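Local coordinates for protein glutathione synthetase-like effector 30 (Gpa-GSS30-apo) (Globodera pallida, PDB 5OET) that is an effector of a plant-parasitic nematode, apparently derived from the housekeeping glutathione synthetase, the enzyme that joins gamma-glutamylcysteine to glycine at the expense of ATP, at residues A[244-249]-A[306-311]; A[249-254]-A[279-284]. One frame throughout, in Å; residues are numbered along the deposited sequence.

Overall arrangement
Both contacts use strand 246-251, which lies between strands 306-314 and 279-283 in one mixed sheet, and F249 belongs to both. Contact 1 is the more fully buried, a largely aliphatic junction of valines, alanines, isoleucine and leucine with F306 at one end, in which strand 306-314 turns a corner. Contact 2 is only partly buried: its pairing is regular, one face carries an aromatic cluster, and it ends in the loop 252-254. The contacts lie about 12 Å apart between centres and touch through L248, whose CD1 packs on I282 CG2. R280 links them as well, lying against F306 of contact 1 while its guanidinium group reaches E49 of the second subunit in a salt bridge.

Contact 1: residues A[244-249]-A[306-311]; sequences EAVILF and FVVAVV
V246 and L248 pair in parallel with V308 and V311, so two residue steps on 244-249 are matched by three on 306-311. The additional residue is A309, where the chain turns a corner; the axes of the short strands 246-249 and 306-308 run 67° apart. Three backbone bonds hold the junction: V246 N to V307 O (2.9 Å), A309 N to V246 O (2.9 Å), and L248 N to V310 O (2.9 Å), the last nearly straight at 173°. V246 thus donates before the corner and accepts at it. These are neighbouring strands of the alpha/beta part of the glutathione synthetase fold, with helix 225-240 packed on the face that carries I247 and V310. There the two side chains run alongside each other in the same direction, V310 CB 4.1 Å from I247 CG1, while A309 CB meets A245 CB at 3.7 Å. W237 of the helix touches I247, and its NE1 bonds to A245 O. On the other face V246 splits its two methyls: with CG1 anti to the carbonyl carbon (chi1 -52°), that branch reaches F306 CD1, the two side chains running at about a right angle, whereas CG2 rests on V308 CG2 at 3.8 Å. V308 CG1 turns instead to L248 CB, 3.7 Å away, and the CD2 branch of L248 continues to V311 CG2.

Contact 2: residues A[249-254]-A[279-284]; sequences FLHGSP and CRFITI
The rings of F249 and F281 form an offset stack, planes 7° from parallel and centroids 4.6 Å apart, on the helix side of the sheet in the beta-alpha-beta unit of strand 246-251, helix 259-270 and strand 279-283. Both phenylalanines set CG anti to the carbonyl carbon (chi1 -76° and -80°), so both lean the same way; F249 CB also sits centrally over the F281 ring, a CH-pi contact. Along the same face the H251 ring lies nearly parallel to F281 but slid aside, H251 NE2 3.8 Å from F281 CE2. C279 SG approaches the F249 ring obliquely, 3.8 Å from F249 CE1. The parallel backbone ladder behind sets F249 beside F281 and H251 beside T283: F249 N bonds to R280 O, I282 N to F249 O (3.0 Å, almost straight), H251 N to I282 O and I284 N to H251 O. On the opposite face L250 and I282 lie side by side. Further out, helix 259-270 adds T266 against F249, M259 against H251 and F281, and R263 in a cation-pi contact with the F281 ring. At loop 252-254, T283 CG2 packs on S253 CA at 3.7 Å and on P254 CD at 3.9 Å.

Contact 1: residues A[244-249]-A[306-311]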
loop_
_atom_site.group_PDB
_atom_site.type_symbol
_atom_site.label_atom_id
_atom_site.label_comp_id
_atom_site.label_asym_id
_atom_site.label_seq_id
_atom_site.Cartn_x
_atom_site.Cartn_y
_atom_site.Cartn_z
ATOM N N GLU A 244 -1.888 29.081 -11.576
ATOM C CA GLU A 244 -3.128 28.363 -11.893
ATOM C C GLU A 244 -2.952 27.174 -12.850
ATOM O O GLU A 244 -3.919 26.425 -13.067
ATOM C CB GLU A 244 -4.222 29.340 -12.397
ATOM C CG GLU A 244 -5.044 30.047 -11.302
ATOM C CD GLU A 244 -5.761 29.119 -10.280
ATOM O OE1 GLU A 244 -6.049 27.911 -10.540
ATOM O OE2 GLU A 244 -6.028 29.608 -9.168
ATOM N N ALA A 245 -1.735 26.973 -13.371
ATOM C CA ALA A 245 -1.414 25.839 -14.240
ATOM C C ALA A 245 -1.328 24.490 -13.544
ATOM O O ALA A 245 -0.909 24.389 -12.387
ATOM C CB ALA A 245 -0.115 26.083 -14.972
ATOM N N VAL A 246 -1.680 23.453 -14.308
ATOM C CA VAL A 246 -1.780 22.077 -13.831
ATOM C C VAL A 246 -0.673 21.249 -14.415
ATOM O O VAL A 246 -0.111 21.586 -15.445
ATOM C CB VAL A 246 -3.113 21.379 -14.254
ATOM C CG1 VAL A 246 -4.318 22.229 -13.876
ATOM C CG2 VAL A 246 -3.153 21.017 -15.757
ATOM N N ILE A 247 -0.421 20.121 -13.783
ATOM C CA ILE A 247 0.485 19.128 -14.300
ATOM C C ILE A 247 -0.341 17.973 -14.891
ATOM O O ILE A 247 -1.212 17.410 -14.218
ATOM C CB ILE A 247 1.399 18.628 -13.182
ATOM C CG1 ILE A 247 2.341 19.746 -12.747
ATOM C CG2 ILE A 247 2.201 17.437 -13.663
ATOM C CD1 ILE A 247 3.015 19.463 -11.427
ATOM N N LEU A 248 -0.051 17.611 -16.141
ATOM C CA LEU A 248 -0.809 16.592 -16.837
ATOM C C LEU A 248 -0.086 15.265 -16.744
ATOM O O LEU A 248 1.107 15.183 -17.069
ATOM C CB LEU A 248 -0.979 16.983 -18.290
ATOM C CG LEU A 248 -2.077 16.293 -19.095
ATOM C CD1 LEU A 248 -3.451 16.598 -18.508
ATOM C CD2 LEU A 248 -2.000 16.774 -20.545
ATOM N N PHE A 249 -0.799 14.238 -16.265
ATOM C CA PHE A 249 -0.305 12.867 -16.282
ATOM C C PHE A 249 -1.039 12.200 -17.432
ATOM O O PHE A 249 -2.285 12.018 -17.379
ATOM C CB PHE A 249 -0.562 12.150 -14.958
ATOM C CG PHE A 249 0.370 12.566 -13.861
ATOM C CD1 PHE A 249 0.303 13.835 -13.311
ATOM C CD2 PHE A 249 1.323 11.708 -13.386
ATOM C CE1 PHE A 249 1.164 14.239 -12.292
ATOM C CE2 PHE A 249 2.188 12.103 -12.351
ATOM C CZ PHE A 249 2.115 13.381 -11.816
ATOM N N PHE A 306 -7.841 25.088 -18.291
ATOM C CA PHE A 306 -6.625 24.914 -17.507
ATOM C C PHE A 306 -5.398 24.896 -18.377
ATOM O O PHE A 306 -5.294 24.088 -19.283
ATOM C CB PHE A 306 -6.701 23.627 -16.703
ATOM C CG PHE A 306 -7.738 23.669 -15.630
ATOM C CD1 PHE A 306 -7.520 24.414 -14.469
ATOM C CD2 PHE A 306 -8.953 22.992 -15.777
ATOM C CE1 PHE A 306 -8.492 24.476 -13.474
ATOM C CE2 PHE A 306 -9.927 23.052 -14.791
ATOM C CZ PHE A 306 -9.691 23.788 -13.635
ATOM N N VAL A 307 -4.461 25.790 -18.064
ATOM C CA VAL A 307 -3.172 25.806 -18.712
ATOM C C VAL A 307 -2.359 24.659 -18.109
ATOM O O VAL A 307 -2.478 24.338 -16.936
ATOM C CB VAL A 307 -2.489 27.186 -18.590
ATOM C CG1 VAL A 307 -1.185 27.221 -19.369
ATOM C CG2 VAL A 307 -3.415 28.278 -19.134
ATOM N N VAL A 308 -1.593 23.982 -18.951
ATOM C CA VAL A 308 -0.824 22.821 -18.535
ATOM C C VAL A 308 0.624 23.257 -18.548
ATOM O O VAL A 308 1.145 23.622 -19.601
ATOM C CB VAL A 308 -1.031 21.631 -19.486
ATOM C CG1 VAL A 308 -0.131 20.473 -19.104
ATOM C CG2 VAL A 308 -2.475 21.169 -19.483
ATOM N N ALA A 309 1.253 23.232 -17.376
ATOM C CA ALA A 309 2.653 23.626 -17.206
ATOM C C ALA A 309 3.624 22.506 -17.603
ATOM O O ALA A 309 4.659 22.763 -18.226
ATOM C CB ALA A 309 2.913 24.052 -15.772
ATOM N N VAL A 310 3.291 21.270 -17.229
ATOM C CA VAL A 310 4.133 20.104 -17.438
ATOM C C VAL A 310 3.287 18.992 -18.007
ATOM O O VAL A 310 2.240 18.703 -17.460
ATOM C CB VAL A 310 4.694 19.599 -16.102
ATOM C CG1 VAL A 310 5.655 18.425 -16.313
ATOM C CG2 VAL A 310 5.365 20.731 -15.353
ATOM N N VAL A 311 3.739 18.359 -19.082
ATOM C CA VAL A 311 3.105 17.119 -19.535
ATOM C C VAL A 311 3.983 15.941 -19.137
ATOM O O VAL A 311 5.015 15.683 -19.742
ATOM C CB VAL A 311 2.808 17.101 -21.035
ATOM C CG1 VAL A 311 2.175 15.769 -21.427
ATOM C CG2 VAL A 311 1.843 18.207 -21.375
#

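Contact 2: residues A[249-254]-A[279-284]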
loop_
_atom_site.group_PDB
_atom_site.type_symbol
_atom_site.label_atom_id
_atom_site.label_comp_id
_atom_site.label_asym_id
_atom_site.label_seq_id
_atom_site.Cartn_x
_atom_site.Cartn_y
_atom_site.Cartn_z
ATOM N N PHE A 249 -0.799 14.238 -16.265
ATOM C CA PHE A 249 -0.305 12.867 -16.282
ATOM C C PHE A 249 -1.039 12.200 -17.432
ATOM O O PHE A 249 -2.285 12.018 -17.379
ATOM C CB PHE A 249 -0.562 12.150 -14.958
ATOM C CG PHE A 249 0.370 12.566 -13.861
ATOM C CD1 PHE A 249 0.303 13.835 -13.311
ATOM C CD2 PHE A 249 1.323 11.708 -13.386
ATOM C CE1 PHE A 249 1.164 14.239 -12.292
ATOM C CE2 PHE A 249 2.188 12.103 -12.351
ATOM C CZ PHE A 249 2.115 13.381 -11.816
ATOM N N LEU A 250 -0.272 11.874 -18.474
ATOM C CA LEU A 250 -0.797 11.262 -19.677
ATOM C C LEU A 250 -0.508 9.762 -19.650
ATOM O O LEU A 250 0.649 9.354 -19.628
ATOM C CB LEU A 250 -0.139 11.922 -20.880
ATOM C CG LEU A 250 -0.857 11.933 -22.222
ATOM C CD1 LEU A 250 -2.256 12.503 -22.101
ATOM C CD2 LEU A 250 -0.040 12.760 -23.190
ATOM N N HIS A 251 -1.572 8.952 -19.628
ATOM C CA HIS A 251 -1.458 7.487 -19.552
ATOM C C HIS A 251 -2.035 6.841 -20.796
ATOM O O HIS A 251 -2.750 7.473 -21.544
ATOM C CB HIS A 251 -2.170 6.970 -18.298
ATOM C CG HIS A 251 -1.421 7.256 -17.045
ATOM N ND1 HIS A 251 -0.596 6.329 -16.471
ATOM C CD2 HIS A 251 -1.305 8.379 -16.297
ATOM C CE1 HIS A 251 -0.024 6.852 -15.402
ATOM N NE2 HIS A 251 -0.402 8.109 -15.297
ATOM N N GLY A 252 -1.683 5.577 -21.009
ATOM C CA GLY A 252 -2.203 4.784 -22.106
ATOM C C GLY A 252 -3.613 4.315 -21.847
ATOM O O GLY A 252 -4.371 4.145 -22.787
ATOM N N SER A 253 -3.960 4.078 -20.585
ATOM C CA SER A 253 -5.318 3.687 -20.199
ATOM C C SER A 253 -5.515 3.915 -18.681
ATOM O O SER A 253 -4.545 4.183 -17.964
ATOM C CB SER A 253 -5.597 2.214 -20.572
ATOM O OG SER A 253 -5.402 1.324 -19.462
ATOM N N PRO A 254 -6.771 3.812 -18.186
ATOM C CA PRO A 254 -7.019 3.980 -16.741
ATOM C C PRO A 254 -6.268 2.948 -15.870
ATOM O O PRO A 254 -5.791 3.278 -14.780
ATOM C CB PRO A 254 -8.531 3.773 -16.617
ATOM C CG PRO A 254 -9.072 3.933 -17.996
ATOM C CD PRO A 254 -8.001 3.459 -18.914
ATOM N N CYS A 279 -2.890 18.010 -10.256
ATOM C CA CYS A 279 -2.370 17.040 -11.177
ATOM C C CYS A 279 -3.592 16.440 -11.845
ATOM O O CYS A 279 -4.492 15.990 -11.153
ATOM C CB CYS A 279 -1.600 15.958 -10.401
ATOM S SG CYS A 279 -0.074 16.560 -9.601
ATOM N N ARG A 280 -3.635 16.421 -13.168
ATOM C CA ARG A 280 -4.810 15.953 -13.863
ATOM C C ARG A 280 -4.496 14.690 -14.636
ATOM O O ARG A 280 -3.621 14.687 -15.474
ATOM C CB ARG A 280 -5.343 17.065 -14.762
ATOM C CG ARG A 280 -5.704 18.316 -13.991
ATOM C CD ARG A 280 -6.972 18.142 -13.145
ATOM N NE ARG A 280 -8.012 19.060 -13.637
ATOM C CZ ARG A 280 -9.076 18.738 -14.377
ATOM N NH1 ARG A 280 -9.353 17.489 -14.729
ATOM N NH2 ARG A 280 -9.886 19.699 -14.773
ATOM N N PHE A 281 -5.198 13.608 -14.319
ATOM C CA PHE A 281 -4.960 12.295 -14.930
ATOM C C PHE A 281 -5.898 12.080 -16.095
ATOM O O PHE A 281 -7.105 11.993 -15.897
ATOM C CB PHE A 281 -5.129 11.176 -13.918
ATOM C CG PHE A 281 -3.941 11.010 -13.049
ATOM C CD1 PHE A 281 -3.565 12.028 -12.177
ATOM C CD2 PHE A 281 -3.158 9.867 -13.127
ATOM C CE1 PHE A 281 -2.453 11.899 -11.384
ATOM C CE2 PHE A 281 -2.042 9.731 -12.330
ATOM C CZ PHE A 281 -1.689 10.750 -11.454
ATOM N N ILE A 282 -5.317 11.982 -17.291
ATOM C CA ILE A 282 -6.062 11.856 -18.538
ATOM C C ILE A 282 -5.454 10.697 -19.353
ATOM O O ILE A 282 -4.235 10.519 -19.328
ATOM C CB ILE A 282 -6.050 13.235 -19.290
ATOM C CG1 ILE A 282 -7.255 13.381 -20.192
ATOM C CG2 ILE A 282 -4.776 13.462 -20.112
ATOM C CD1 ILE A 282 -7.260 14.685 -20.963
ATOM N N THR A 283 -6.268 9.894 -20.040
ATOM C CA THR A 283 -5.706 8.974 -21.021
ATOM C C THR A 283 -5.467 9.724 -22.299
ATOM O O THR A 283 -6.010 10.805 -22.504
ATOM C CB THR A 283 -6.584 7.774 -21.394
ATOM O OG1 THR A 283 -7.749 8.214 -22.084
ATOM C CG2 THR A 283 -6.972 6.994 -20.196
ATOM N N ILE A 284 -4.665 9.119 -23.168
ATOM C CA ILE A 284 -4.366 9.686 -24.469
ATOM C C ILE A 284 -5.575 9.671 -25.413
ATOM O O ILE A 284 -5.678 10.558 -26.249
ATOM C CB ILE A 284 -3.117 9.017 -25.098
ATOM C CG1 ILE A 284 -2.513 9.932 -26.174
ATOM C CG2 ILE A 284 -3.435 7.633 -25.646
ATOM C CD1 ILE A 284 -1.207 9.436 -26.711
#